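Local coordinates for protein glycerate dehydrogenase (Bacillus sp. 5mfcol3.1, PDB 6P2I) that probably uses NADPH to reduce acyclic imino acids asymmetrically to amino acids, acting on intermediates that a partner oxidase produces, at residues Ile196-Pro201 and Glu207-Glu212; Leu224-Thr227 and Leu232-Glu235; Gly170-Lys175 and Ile181-Ile186; Lys213-Met218 and Glu235-Ser240. All coordinates share one frame; numbering follows the deposited sequence.

Contact 1: Ile196-Pro201 and Glu207-Glu212; sequences ISLHIP and EIILTE. With NAP (NADP nicotinamide-adenine-dinucleotide phosphate), chain C.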
# COMPACT_ATOMS: atom_id res chain seq x y z
N ILE A 196 14.35 0.59 -1.79
CA ILE A 196 15.30 0.34 -0.70
C ILE A 196 14.54 0.50 0.60
O ILE A 196 13.82 1.49 0.78
CB ILE A 196 16.49 1.31 -0.75
CG1 ILE A 196 17.28 1.14 -2.04
CG2 ILE A 196 17.39 1.12 0.49
CD1 ILE A 196 18.12 2.34 -2.44
N SER A 197 14.68 -0.47 1.50
CA SER A 197 14.01 -0.41 2.80
C SER A 197 14.99 -0.75 3.91
O SER A 197 15.71 -1.74 3.82
CB SER A 197 12.80 -1.36 2.84
OG SER A 197 11.99 -1.12 3.97
N LEU A 198 15.00 0.08 4.97
CA LEU A 198 15.91 -0.10 6.09
C LEU A 198 15.26 -0.94 7.18
O LEU A 198 14.11 -0.68 7.57
CB LEU A 198 16.34 1.26 6.66
CG LEU A 198 17.37 2.03 5.83
CD1 LEU A 198 17.23 3.53 6.03
CD2 LEU A 198 18.78 1.57 6.18
N HIS A 199 16.00 -1.93 7.69
CA HIS A 199 15.52 -2.81 8.75
C HIS A 199 16.69 -3.18 9.66
O HIS A 199 17.04 -4.34 9.84
CB HIS A 199 14.84 -4.04 8.14
CG HIS A 199 13.65 -3.67 7.33
ND1 HIS A 199 12.49 -3.19 7.90
CD2 HIS A 199 13.46 -3.62 5.99
CE1 HIS A 199 11.62 -2.90 6.94
NE2 HIS A 199 12.19 -3.16 5.77
N ILE A 200 17.30 -2.15 10.25
CA ILE A 200 18.57 -2.28 10.95
C ILE A 200 18.50 -1.48 12.24
O ILE A 200 17.87 -0.41 12.27
CB ILE A 200 19.71 -1.84 10.02
CG1 ILE A 200 21.08 -2.17 10.58
CG2 ILE A 200 19.60 -0.36 9.66
CD1 ILE A 200 22.20 -1.76 9.66
N PRO A 201 19.08 -1.97 13.33
CA PRO A 201 19.10 -1.18 14.57
C PRO A 201 20.01 0.02 14.44
O PRO A 201 20.98 0.02 13.67
CB PRO A 201 19.64 -2.18 15.60
CG PRO A 201 20.52 -3.07 14.80
CD PRO A 201 19.78 -3.26 13.50
N GLU A 207 24.75 4.55 12.54
CA GLU A 207 24.36 5.94 12.37
C GLU A 207 24.91 6.48 11.07
O GLU A 207 26.09 6.30 10.76
CB GLU A 207 24.84 6.78 13.56
CG GLU A 207 24.01 6.55 14.80
CD GLU A 207 23.61 7.84 15.47
OE1 GLU A 207 23.41 8.85 14.75
OE2 GLU A 207 23.50 7.85 16.72
N ILE A 208 24.04 7.13 10.28
CA ILE A 208 24.40 7.70 8.99
C ILE A 208 25.02 6.63 8.09
O ILE A 208 26.01 6.89 7.40
CB ILE A 208 25.34 8.91 9.13
CG1 ILE A 208 25.00 9.73 10.37
CG2 ILE A 208 25.25 9.80 7.89
CD1 ILE A 208 23.72 10.52 10.24
N ILE A 209 24.46 5.42 8.11
CA ILE A 209 24.96 4.39 7.21
C ILE A 209 24.64 4.76 5.76
O ILE A 209 25.42 4.43 4.86
CB ILE A 209 24.39 3.01 7.59
CG1 ILE A 209 25.18 1.90 6.89
CG2 ILE A 209 22.90 2.92 7.30
CD1 ILE A 209 24.64 0.50 7.12
N LEU A 210 23.53 5.46 5.52
CA LEU A 210 23.21 5.96 4.18
C LEU A 210 23.85 7.34 4.06
O LEU A 210 23.24 8.37 4.37
CB LEU A 210 21.71 6.00 3.95
CG LEU A 210 21.01 4.65 3.73
CD1 LEU A 210 19.64 4.85 3.10
CD2 LEU A 210 21.88 3.72 2.89
N THR A 211 25.10 7.36 3.61
CA THR A 211 25.85 8.58 3.43
C THR A 211 25.36 9.35 2.20
O THR A 211 24.61 8.83 1.37
CB THR A 211 27.33 8.25 3.27
OG1 THR A 211 27.49 7.41 2.13
CG2 THR A 211 27.84 7.51 4.49
N GLU A 212 25.80 10.61 2.10
CA GLU A 212 25.53 11.38 0.89
C GLU A 212 26.03 10.64 -0.35
O GLU A 212 25.34 10.60 -1.37
CB GLU A 212 26.18 12.76 0.98
CG GLU A 212 25.95 13.63 -0.25
CD GLU A 212 26.61 14.99 -0.16
OE1 GLU A 212 27.19 15.30 0.90
OE2 GLU A 212 26.56 15.74 -1.15
PA NAP C . 16.89 -7.83 13.94
O1A NAP C . 17.93 -7.66 15.03
O2A NAP C . 16.11 -9.10 13.85
O5B NAP C . 17.62 -7.62 12.54
C5B NAP C . 18.60 -6.60 12.36
C4B NAP C . 19.25 -6.82 11.00
O4B NAP C . 20.16 -5.74 10.77
C3B NAP C . 20.07 -8.11 10.95
O3B NAP C . 20.08 -8.61 9.59
C2B NAP C . 21.47 -7.64 11.28
O2B NAP C . 22.47 -8.49 10.76
C1B NAP C . 21.45 -6.31 10.56
N9A NAP C . 22.54 -5.44 11.03
C8A NAP C . 22.82 -5.11 12.31
N7A NAP C . 23.91 -4.30 12.36
C5A NAP C . 24.32 -4.13 11.09
C6A NAP C . 25.41 -3.38 10.42
N6A NAP C . 26.30 -2.66 11.15
N1A NAP C . 25.49 -3.46 9.08
C2A NAP C . 24.61 -4.18 8.34
N3A NAP C . 23.59 -4.88 8.87
C4A NAP C . 23.42 -4.88 10.22
O3 NAP C . 15.96 -6.51 14.05
PN NAP C . 14.43 -6.36 13.59
O1N NAP C . 13.52 -7.06 14.57
O2N NAP C . 14.29 -6.70 12.13
O5D NAP C . 14.23 -4.78 13.81
C5D NAP C . 15.04 -3.85 13.08
C4D NAP C . 14.75 -2.42 13.53
O4D NAP C . 13.41 -2.09 13.19
C3D NAP C . 14.79 -2.21 15.04
O3D NAP C . 16.12 -2.03 15.54
C2D NAP C . 13.91 -0.98 15.22
O2D NAP C . 14.74 0.19 15.26
C1D NAP C . 13.01 -0.97 13.98
N1N NAP C . 11.60 -1.09 14.37
C2N NAP C . 10.73 -0.15 13.97
C3N NAP C . 9.38 -0.22 14.34
C7N NAP C . 8.42 0.86 13.91
O7N NAP C . 7.35 0.97 14.48
N7N NAP C . 8.77 1.74 12.96
C4N NAP C . 8.95 -1.29 15.13
C5N NAP C . 9.88 -2.25 15.53
C6N NAP C . 11.20 -2.13 15.13
P2B NAP C . 23.02 -9.80 11.53
O1X NAP C . 23.44 -9.32 12.91
O2X NAP C . 21.85 -10.75 11.59
O3X NAP C . 24.13 -10.29 10.64
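Ile-200 and Ile-209 both carry CG1 anti to the backbone N (chi1 -170° and -166°), and with chi2 also extended their ethyl arms stretch out until CD1 of Ile-200 lies 4.2 Å from CD1 of Ile-209. Leu-198 and Leu-210 take another first torsion, CG anti to the carbonyl carbon, and reach toward each other tip to tip, with Leu-198 CD1 at 4.0 Å from Leu-210 CD1; this detail is less certain, because Leu-198 has two modelled conformers. The backbones stay far apart, Leu-198 CA to Leu-210 CA being 9.7 Å, so the methyl groups alone bridge the gap. An inverse gamma turn centred on Leu-210 bends the second segment here, just before Thr-211 caps the helix 212-215.

The segment 196-201 leaves a central strand of the parallel Rossmann sheet and runs into the NADP site. Ile-200 CD1 packs on the adenine at 3.4 Å from C4A of NAP; Lys-173 CB approaches the base from the opposite side. Pro-201 follows, its CA 3.2 Å from O3D of the nicotinamide ribose. Leu-210 also lies against Ile-148 and Leu-224 of the neighbouring strands. No hydrogen bond joins the two segments: the contact is dispersive, and its chemistry implies that the 207-212 loop backs the adenine-contacting isoleucine through shape and hydrophobic burial rather than through polar recognition.

Contact 2: Leu224-Thr227 and Leu232-Glu235; sequences LINT and LIDE. With NAP (NADP nicotinamide-adenine-dinucleotide phosphate), chain C.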
# COMPACT_ATOMS: atom_id res chain seq x y z
N LEU A 224 12.72 5.10 -1.49
CA LEU A 224 13.40 4.78 -0.24
C LEU A 224 12.37 4.72 0.88
O LEU A 224 11.57 5.65 1.03
CB LEU A 224 14.47 5.83 0.06
CG LEU A 224 15.18 5.73 1.41
CD1 LEU A 224 15.91 4.41 1.53
CD2 LEU A 224 16.13 6.92 1.58
N ILE A 225 12.38 3.63 1.63
CA ILE A 225 11.47 3.42 2.76
C ILE A 225 12.30 3.34 4.03
O ILE A 225 13.27 2.58 4.09
CB ILE A 225 10.62 2.15 2.59
CG1 ILE A 225 9.87 2.15 1.24
CG2 ILE A 225 9.67 1.98 3.77
CD1 ILE A 225 8.85 3.28 1.11
N ASN A 226 11.92 4.11 5.06
CA ASN A 226 12.59 4.00 6.36
C ASN A 226 11.56 3.83 7.47
O ASN A 226 10.91 4.80 7.88
CB ASN A 226 13.49 5.19 6.63
CG ASN A 226 14.39 4.96 7.82
OD1 ASN A 226 14.55 3.81 8.25
ND2 ASN A 226 14.95 6.03 8.38
N THR A 227 11.40 2.60 7.96
CA THR A 227 10.67 2.34 9.19
C THR A 227 11.59 2.26 10.39
O THR A 227 11.15 1.83 11.46
CB THR A 227 9.86 1.05 9.08
OG1 THR A 227 10.72 -0.05 8.75
CG2 THR A 227 8.80 1.14 7.99
N LEU A 232 19.71 6.93 10.80
CA LEU A 232 20.44 6.01 9.94
C LEU A 232 20.84 6.65 8.63
O LEU A 232 21.70 6.12 7.93
CB LEU A 232 19.58 4.77 9.65
CG LEU A 232 19.20 3.92 10.86
CD1 LEU A 232 18.25 2.84 10.44
CD2 LEU A 232 20.45 3.30 11.48
N ILE A 233 20.22 7.78 8.28
CA ILE A 233 20.41 8.43 6.99
C ILE A 233 21.05 9.79 7.22
O ILE A 233 20.76 10.46 8.22
CB ILE A 233 19.07 8.61 6.24
CG1 ILE A 233 18.31 7.28 6.19
CG2 ILE A 233 19.30 9.18 4.85
CD1 ILE A 233 16.93 7.39 5.54
N ASP A 234 21.93 10.20 6.30
CA ASP A 234 22.30 11.61 6.22
C ASP A 234 21.06 12.37 5.78
O ASP A 234 20.78 12.50 4.58
CB ASP A 234 23.46 11.82 5.24
CG ASP A 234 23.97 13.26 5.21
OD1 ASP A 234 23.19 14.21 5.42
OD2 ASP A 234 25.19 13.43 4.96
N GLU A 235 20.30 12.88 6.75
CA GLU A 235 18.97 13.41 6.45
C GLU A 235 19.04 14.67 5.61
O GLU A 235 18.16 14.91 4.77
CB GLU A 235 18.21 13.67 7.74
CG GLU A 235 16.72 13.80 7.54
CD GLU A 235 16.00 13.95 8.86
OE1 GLU A 235 15.45 12.93 9.33
OE2 GLU A 235 16.02 15.07 9.42
PA NAP C . 16.89 -7.83 13.94
O1A NAP C . 17.93 -7.66 15.03
O2A NAP C . 16.11 -9.10 13.85
O5B NAP C . 17.62 -7.62 12.54
C5B NAP C . 18.60 -6.60 12.36
C4B NAP C . 19.25 -6.82 11.00
O4B NAP C . 20.16 -5.74 10.77
C3B NAP C . 20.07 -8.11 10.95
O3B NAP C . 20.08 -8.61 9.59
C2B NAP C . 21.47 -7.64 11.28
O2B NAP C . 22.47 -8.49 10.76
C1B NAP C . 21.45 -6.31 10.56
N9A NAP C . 22.54 -5.44 11.03
C8A NAP C . 22.82 -5.11 12.31
N7A NAP C . 23.91 -4.30 12.36
C5A NAP C . 24.32 -4.13 11.09
C6A NAP C . 25.41 -3.38 10.42
N6A NAP C . 26.30 -2.66 11.15
N1A NAP C . 25.49 -3.46 9.08
C2A NAP C . 24.61 -4.18 8.34
N3A NAP C . 23.59 -4.88 8.87
C4A NAP C . 23.42 -4.88 10.22
O3 NAP C . 15.96 -6.51 14.05
PN NAP C . 14.43 -6.36 13.59
O1N NAP C . 13.52 -7.06 14.57
O2N NAP C . 14.29 -6.70 12.13
O5D NAP C . 14.23 -4.78 13.81
C5D NAP C . 15.04 -3.85 13.08
C4D NAP C . 14.75 -2.42 13.53
O4D NAP C . 13.41 -2.09 13.19
C3D NAP C . 14.79 -2.21 15.04
O3D NAP C . 16.12 -2.03 15.54
C2D NAP C . 13.91 -0.98 15.22
O2D NAP C . 14.74 0.19 15.26
C1D NAP C . 13.01 -0.97 13.98
N1N NAP C . 11.60 -1.09 14.37
C2N NAP C . 10.73 -0.15 13.97
C3N NAP C . 9.38 -0.22 14.34
C7N NAP C . 8.42 0.86 13.91
O7N NAP C . 7.35 0.97 14.48
N7N NAP C . 8.77 1.74 12.96
C4N NAP C . 8.95 -1.29 15.13
C5N NAP C . 9.88 -2.25 15.53
C6N NAP C . 11.20 -2.13 15.13
P2B NAP C . 23.02 -9.80 11.53
O1X NAP C . 23.44 -9.32 12.91
O2X NAP C . 21.85 -10.75 11.59
O3X NAP C . 24.13 -10.29 10.64
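Ile-233 and Leu-224 point their branches at each other tip to tip, CD1 of Ile-233 standing 4.1 Å from CD2 of Leu-224; Ile-233, in the loop before helix 235-243, thereby packs against strand 223-226 of the Rossmann sheet. Asn-226 and Ile-233 approach from opposite directions, and Asn-226 ND2 meets the same methyl, 3.7 Å from Ile-233 CD1. That methyl stands over the flat of the amide, toward its ND2 end. Ile-233 reaches it with CG1 anti to its carbonyl carbon (chi1 -51°) and an extended chi2.

The amide is turned toward its own loop for bonding. OD1 accepts a hydrogen bond from Cys-228 N and ND2 donates one to Arg-229 O, so both polar ends are satisfied although the group is buried, and its rotation is fixed. Arg-229 belongs to the D-arginine pocket, so Asn-226 ties down the main chain of a residue of that pocket. Leu-232 CD1 touches this group more loosely, at 4.4 Å from Asn-226 OD1. Just past the strand end, the main chain meets the cofactor: the nicotinamide amide N7N of NAP donates to Thr-227 O at 2.8 Å, with a nearly straight N-H...O angle of 167°.

Contact 3: Gly170-Lys175 and Ile181-Ile186; sequences GLNKSK and IQQVDI. With NAP (NADP nicotinamide-adenine-dinucleotide phosphate), chain C.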
# COMPACT_ATOMS: atom_id res chain seq x y z
N GLY A 170 19.70 -7.95 -0.38
CA GLY A 170 19.77 -7.46 0.98
C GLY A 170 21.16 -7.63 1.55
O GLY A 170 22.07 -8.17 0.91
N LEU A 171 21.31 -7.14 2.78
CA LEU A 171 22.60 -7.24 3.44
C LEU A 171 22.39 -7.30 4.94
O LEU A 171 21.42 -6.77 5.47
CB LEU A 171 23.54 -6.08 3.08
CG LEU A 171 23.22 -4.64 3.51
CD1 LEU A 171 23.75 -4.34 4.89
CD2 LEU A 171 23.83 -3.67 2.53
N ASN A 172 23.33 -7.96 5.60
CA ASN A 172 23.40 -7.99 7.04
C ASN A 172 24.85 -7.76 7.43
O ASN A 172 25.70 -7.45 6.59
CB ASN A 172 22.81 -9.29 7.60
CG ASN A 172 23.55 -10.54 7.12
OD1 ASN A 172 24.66 -10.46 6.60
ND2 ASN A 172 22.92 -11.69 7.29
N LYS A 173 25.14 -7.90 8.72
CA LYS A 173 26.48 -7.66 9.25
C LYS A 173 27.30 -8.94 9.36
O LYS A 173 28.49 -8.95 9.03
CB LYS A 173 26.36 -6.99 10.63
CG LYS A 173 27.64 -6.95 11.45
CD LYS A 173 27.37 -6.46 12.87
CE LYS A 173 26.11 -7.08 13.48
NZ LYS A 173 26.25 -8.54 13.78
N SER A 174 26.68 -10.03 9.82
CA SER A 174 27.40 -11.28 10.08
C SER A 174 27.69 -12.07 8.82
O SER A 174 28.52 -12.99 8.86
CB SER A 174 26.57 -12.16 11.02
OG SER A 174 25.35 -12.51 10.38
N LYS A 175 27.03 -11.75 7.71
CA LYS A 175 27.05 -12.51 6.47
C LYS A 175 26.45 -13.91 6.64
O LYS A 175 26.65 -14.78 5.78
CB LYS A 175 28.46 -12.60 5.89
CG LYS A 175 29.12 -11.25 5.69
CD LYS A 175 28.67 -10.59 4.40
CE LYS A 175 29.50 -11.08 3.22
NZ LYS A 175 28.79 -10.92 1.92
N ILE A 181 17.08 -14.41 -0.14
CA ILE A 181 17.59 -13.05 -0.27
C ILE A 181 18.99 -13.12 -0.85
O ILE A 181 19.90 -13.69 -0.23
CB ILE A 181 17.60 -12.32 1.09
CG1 ILE A 181 16.18 -12.20 1.65
CG2 ILE A 181 18.25 -10.96 0.94
CD1 ILE A 181 16.11 -11.61 3.07
N GLN A 182 19.18 -12.56 -2.04
CA GLN A 182 20.51 -12.48 -2.64
C GLN A 182 21.30 -11.39 -1.92
O GLN A 182 20.93 -10.21 -1.97
CB GLN A 182 20.43 -12.18 -4.13
CG GLN A 182 21.77 -11.91 -4.77
CD GLN A 182 22.38 -13.15 -5.41
OE1 GLN A 182 22.83 -14.06 -4.72
NE2 GLN A 182 22.37 -13.18 -6.73
N GLN A 183 22.37 -11.77 -1.24
CA GLN A 183 23.06 -10.81 -0.40
C GLN A 183 24.21 -10.14 -1.15
O GLN A 183 24.95 -10.79 -1.89
CB GLN A 183 23.53 -11.49 0.89
CG GLN A 183 22.33 -11.81 1.74
CD GLN A 183 22.57 -12.83 2.84
OE1 GLN A 183 21.95 -13.90 2.83
NE2 GLN A 183 23.43 -12.50 3.80
N VAL A 184 24.30 -8.82 -0.99
CA VAL A 184 25.22 -7.96 -1.72
C VAL A 184 25.81 -6.95 -0.74
O VAL A 184 25.33 -6.81 0.39
CB VAL A 184 24.51 -7.23 -2.88
CG1 VAL A 184 23.90 -8.23 -3.86
CG2 VAL A 184 23.44 -6.30 -2.33
N ASP A 185 26.84 -6.23 -1.18
CA ASP A 185 27.31 -5.12 -0.36
C ASP A 185 26.44 -3.88 -0.60
O ASP A 185 25.58 -3.85 -1.49
CB ASP A 185 28.81 -4.86 -0.59
CG ASP A 185 29.14 -4.18 -1.93
OD1 ASP A 185 28.25 -3.92 -2.76
OD2 ASP A 185 30.34 -3.92 -2.16
N ILE A 186 26.64 -2.85 0.24
CA ILE A 186 25.69 -1.74 0.26
C ILE A 186 25.79 -0.90 -1.01
O ILE A 186 24.79 -0.33 -1.47
CB ILE A 186 25.89 -0.88 1.53
CG1 ILE A 186 24.75 0.13 1.67
CG2 ILE A 186 27.25 -0.17 1.52
CD1 ILE A 186 24.37 0.41 3.13
PA NAP C . 16.89 -7.83 13.94
O1A NAP C . 17.93 -7.66 15.03
O2A NAP C . 16.11 -9.10 13.85
O5B NAP C . 17.62 -7.62 12.54
C5B NAP C . 18.60 -6.60 12.36
C4B NAP C . 19.25 -6.82 11.00
O4B NAP C . 20.16 -5.74 10.77
C3B NAP C . 20.07 -8.11 10.95
O3B NAP C . 20.08 -8.61 9.59
C2B NAP C . 21.47 -7.64 11.28
O2B NAP C . 22.47 -8.49 10.76
C1B NAP C . 21.45 -6.31 10.56
N9A NAP C . 22.54 -5.44 11.03
C8A NAP C . 22.82 -5.11 12.31
N7A NAP C . 23.91 -4.30 12.36
C5A NAP C . 24.32 -4.13 11.09
C6A NAP C . 25.41 -3.38 10.42
N6A NAP C . 26.30 -2.66 11.15
N1A NAP C . 25.49 -3.46 9.08
C2A NAP C . 24.61 -4.18 8.34
N3A NAP C . 23.59 -4.88 8.87
C4A NAP C . 23.42 -4.88 10.22
O3 NAP C . 15.96 -6.51 14.05
PN NAP C . 14.43 -6.36 13.59
O1N NAP C . 13.52 -7.06 14.57
O2N NAP C . 14.29 -6.70 12.13
O5D NAP C . 14.23 -4.78 13.81
C5D NAP C . 15.04 -3.85 13.08
C4D NAP C . 14.75 -2.42 13.53
O4D NAP C . 13.41 -2.09 13.19
C3D NAP C . 14.79 -2.21 15.04
O3D NAP C . 16.12 -2.03 15.54
C2D NAP C . 13.91 -0.98 15.22
O2D NAP C . 14.74 0.19 15.26
C1D NAP C . 13.01 -0.97 13.98
N1N NAP C . 11.60 -1.09 14.37
C2N NAP C . 10.73 -0.15 13.97
C3N NAP C . 9.38 -0.22 14.34
C7N NAP C . 8.42 0.86 13.91
O7N NAP C . 7.35 0.97 14.48
N7N NAP C . 8.77 1.74 12.96
C4N NAP C . 8.95 -1.29 15.13
C5N NAP C . 9.88 -2.25 15.53
C6N NAP C . 11.20 -2.13 15.13
P2B NAP C . 23.02 -9.80 11.53
O1X NAP C . 23.44 -9.32 12.91
O2X NAP C . 21.85 -10.75 11.59
O3X NAP C . 24.13 -10.29 10.64
O HOH W 1 24.97 -9.80 3.94
O HOH W 2 26.53 -8.36 2.26
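Leu-171 meets the segment 181-186 from its first side-chain carbon onward: CB lies 3.3 Å from Val-184 O. CG then sits between the backbone N and the carbonyl carbon (chi1 66°), from where the two methyls part. CD1 goes to the cofactor, 3.6 Å from C2A of the NAP adenine, while CD2 packs 3.6 Å from Ile-186 CB, at the start of helix 186-192. One leucine therefore joins the base, the chain leaving the edge strand, and the helix.

The backbones pair in parallel at Gly-170 and Gln-183. Gly-170 N donates to Gln-182 O at 3.0 Å, and Val-184 N returns a bond to Gly-170 O with an N-H...O angle of 158°. Where the chains diverge, the amides of Asn-172 and Gln-183 cross with planes 83° apart, ND2 of Asn-172 and NE2 of Gln-183 both donating to Arg-176 O; Gln-183 OE1 accepts from Val-178 N. A water that accepts from Asn-172 N and Gln-183 NE2 links the segments again.

The turn beyond Asn-172 grips the 2'-phosphate on the adenosine ribose: Ser-174 N donates to O3X at 2.7 Å, joined by Ser-174 OG, and Lys-173 NZ, its chain bent over the adenine, donates to O1X at 3.0 Å. Such a basic, hydroxyl-bearing loop after the second strand of a Rossmann fold is characteristic of NADP-binding sites, where it recognises this phosphate.

Contact 4: Lys213-Met218 and Glu235-Ser240; sequences KLLSLM and EQALYS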
# COMPACT_ATOMS: atom_id res chain seq x y z
N LYS A 213 27.23 10.06 -0.26
CA LYS A 213 27.78 9.32 -1.40
C LYS A 213 26.89 8.15 -1.79
O LYS A 213 26.56 7.97 -2.97
CB LYS A 213 29.19 8.84 -1.07
CG LYS A 213 29.92 8.18 -2.24
N LEU A 214 26.49 7.33 -0.81
CA LEU A 214 25.65 6.18 -1.11
C LEU A 214 24.30 6.61 -1.67
O LEU A 214 23.78 5.98 -2.60
CB LEU A 214 25.46 5.32 0.14
CG LEU A 214 26.68 4.49 0.52
CD1 LEU A 214 26.45 3.81 1.87
CD2 LEU A 214 26.99 3.46 -0.56
N LEU A 215 23.71 7.66 -1.10
CA LEU A 215 22.44 8.15 -1.62
C LEU A 215 22.56 8.62 -3.07
O LEU A 215 21.60 8.52 -3.84
CB LEU A 215 21.92 9.29 -0.73
CG LEU A 215 21.42 8.90 0.66
CD1 LEU A 215 21.32 10.14 1.53
CD2 LEU A 215 20.08 8.18 0.58
N SER A 216 23.72 9.13 -3.46
CA SER A 216 23.89 9.60 -4.83
C SER A 216 23.91 8.47 -5.84
O SER A 216 23.84 8.74 -7.05
CB SER A 216 25.17 10.42 -4.96
OG SER A 216 26.31 9.57 -4.99
N LEU A 217 24.00 7.22 -5.39
CA LEU A 217 24.02 6.08 -6.30
C LEU A 217 22.63 5.58 -6.68
O LEU A 217 22.52 4.76 -7.60
CB LEU A 217 24.82 4.93 -5.70
CG LEU A 217 26.25 5.24 -5.25
CD1 LEU A 217 26.81 4.05 -4.49
CD2 LEU A 217 27.14 5.59 -6.44
N MET A 218 21.58 6.06 -6.00
CA MET A 218 20.23 5.56 -6.21
C MET A 218 19.78 5.72 -7.65
O MET A 218 20.22 6.63 -8.37
CB MET A 218 19.23 6.27 -5.28
CG MET A 218 19.63 6.23 -3.82
SD MET A 218 18.27 6.26 -2.65
CE MET A 218 17.97 8.03 -2.50
N GLU A 235 20.30 12.88 6.75
CA GLU A 235 18.97 13.41 6.45
C GLU A 235 19.04 14.67 5.61
O GLU A 235 18.16 14.91 4.77
CB GLU A 235 18.21 13.67 7.74
CG GLU A 235 16.72 13.80 7.54
CD GLU A 235 16.00 13.95 8.86
OE1 GLU A 235 15.45 12.93 9.33
OE2 GLU A 235 16.02 15.07 9.42
N GLN A 236 20.07 15.50 5.82
CA GLN A 236 20.26 16.67 4.98
C GLN A 236 20.53 16.27 3.54
O GLN A 236 20.01 16.89 2.61
CB GLN A 236 21.40 17.54 5.53
CG GLN A 236 21.02 18.33 6.76
CD GLN A 236 22.05 19.38 7.12
OE1 GLN A 236 23.26 19.14 7.02
NE2 GLN A 236 21.58 20.55 7.52
N ALA A 237 21.36 15.24 3.34
CA ALA A 237 21.60 14.77 1.98
C ALA A 237 20.34 14.19 1.37
O ALA A 237 20.08 14.37 0.17
CB ALA A 237 22.73 13.73 1.97
N LEU A 238 19.53 13.49 2.17
CA LEU A 238 18.28 12.94 1.66
C LEU A 238 17.34 14.06 1.23
O LEU A 238 16.66 13.95 0.20
CB LEU A 238 17.62 12.05 2.71
CG LEU A 238 16.30 11.37 2.31
CD1 LEU A 238 16.44 10.61 0.99
CD2 LEU A 238 15.78 10.44 3.40
N TYR A 239 17.28 15.14 2.01
CA TYR A 239 16.45 16.28 1.62
C TYR A 239 16.86 16.80 0.25
O TYR A 239 16.01 17.05 -0.61
CB TYR A 239 16.54 17.39 2.67
CG TYR A 239 15.85 18.65 2.19
CD1 TYR A 239 14.46 18.71 2.14
CD2 TYR A 239 16.58 19.74 1.73
CE1 TYR A 239 13.82 19.85 1.67
CE2 TYR A 239 15.94 20.87 1.27
CZ TYR A 239 14.56 20.92 1.24
OH TYR A 239 13.92 22.05 0.78
N SER A 240 18.17 16.98 0.03
CA SER A 240 18.65 17.49 -1.25
C SER A 240 18.31 16.53 -2.39
O SER A 240 17.93 16.96 -3.48
CB SER A 240 20.16 17.73 -1.20
OG SER A 240 20.47 18.77 -0.29
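Leu-215 reaches helix 235-243 with CG anti to its carbonyl carbon (chi1 -70°) and chi2 extended, which carries CD1 across to the first turn of that helix. This one methyl makes the contact: it lies 3.9 Å from Ala-237 CB, 3.9 Å from Leu-238 N and 4.3 Å from Leu-238 CB. Ala-237 offers only its CB, a short side chain that lets the leucine come close to the helix backbone; the two CA atoms of Leu-215 and Leu-238 are 7.1 Å apart.

Leu-238 adopts a different rotamer, with CG anti to the backbone N (chi1 -179°), and its branches run on into the interior: CD1 touches Leu-224 CD2, and CD2 packs on Ile-233. Met-218, at the end of the type I turn that starts at Leu-215, keeps chi2 extended, and its SD lies 3.9 Å from Ile-196 CD1.

Within 213-218, Ser-216 OG bonds back to Lys-213 O at 2.6 Å. The side-chain packing between the segments is apolar, and no hydrogen bond crosses, which implies that helices 212-215 and 235-243 meet here through buried leucine and alanine carbon.

In the fold
From the N terminus, contact 3 comes first, closing the loop between strand 167-171 and the edge strand 182-183 at the outer margin of the Rossmann sheet. Contact 1 follows in series and closes the loop after strand 195-198. Contact 4 opens next at 213-218; within its span lies contact 2, which closes the loop after strand 223-226, and their second segments meet at Glu-235. Contacts 1 and 2 lie on neighbouring strands, their centres 6 Å apart, and Leu-210 O probably hydrogen-bonds to Asp-234 N. Ile-186 ties contact 3 to contact 1 through Ile-209 and to contact 4 through Leu-214. Contacts 1, 2 and 3 all touch NAP, whereas contact 4 joins helices 212-215 and 235-243 without touching the cofactor.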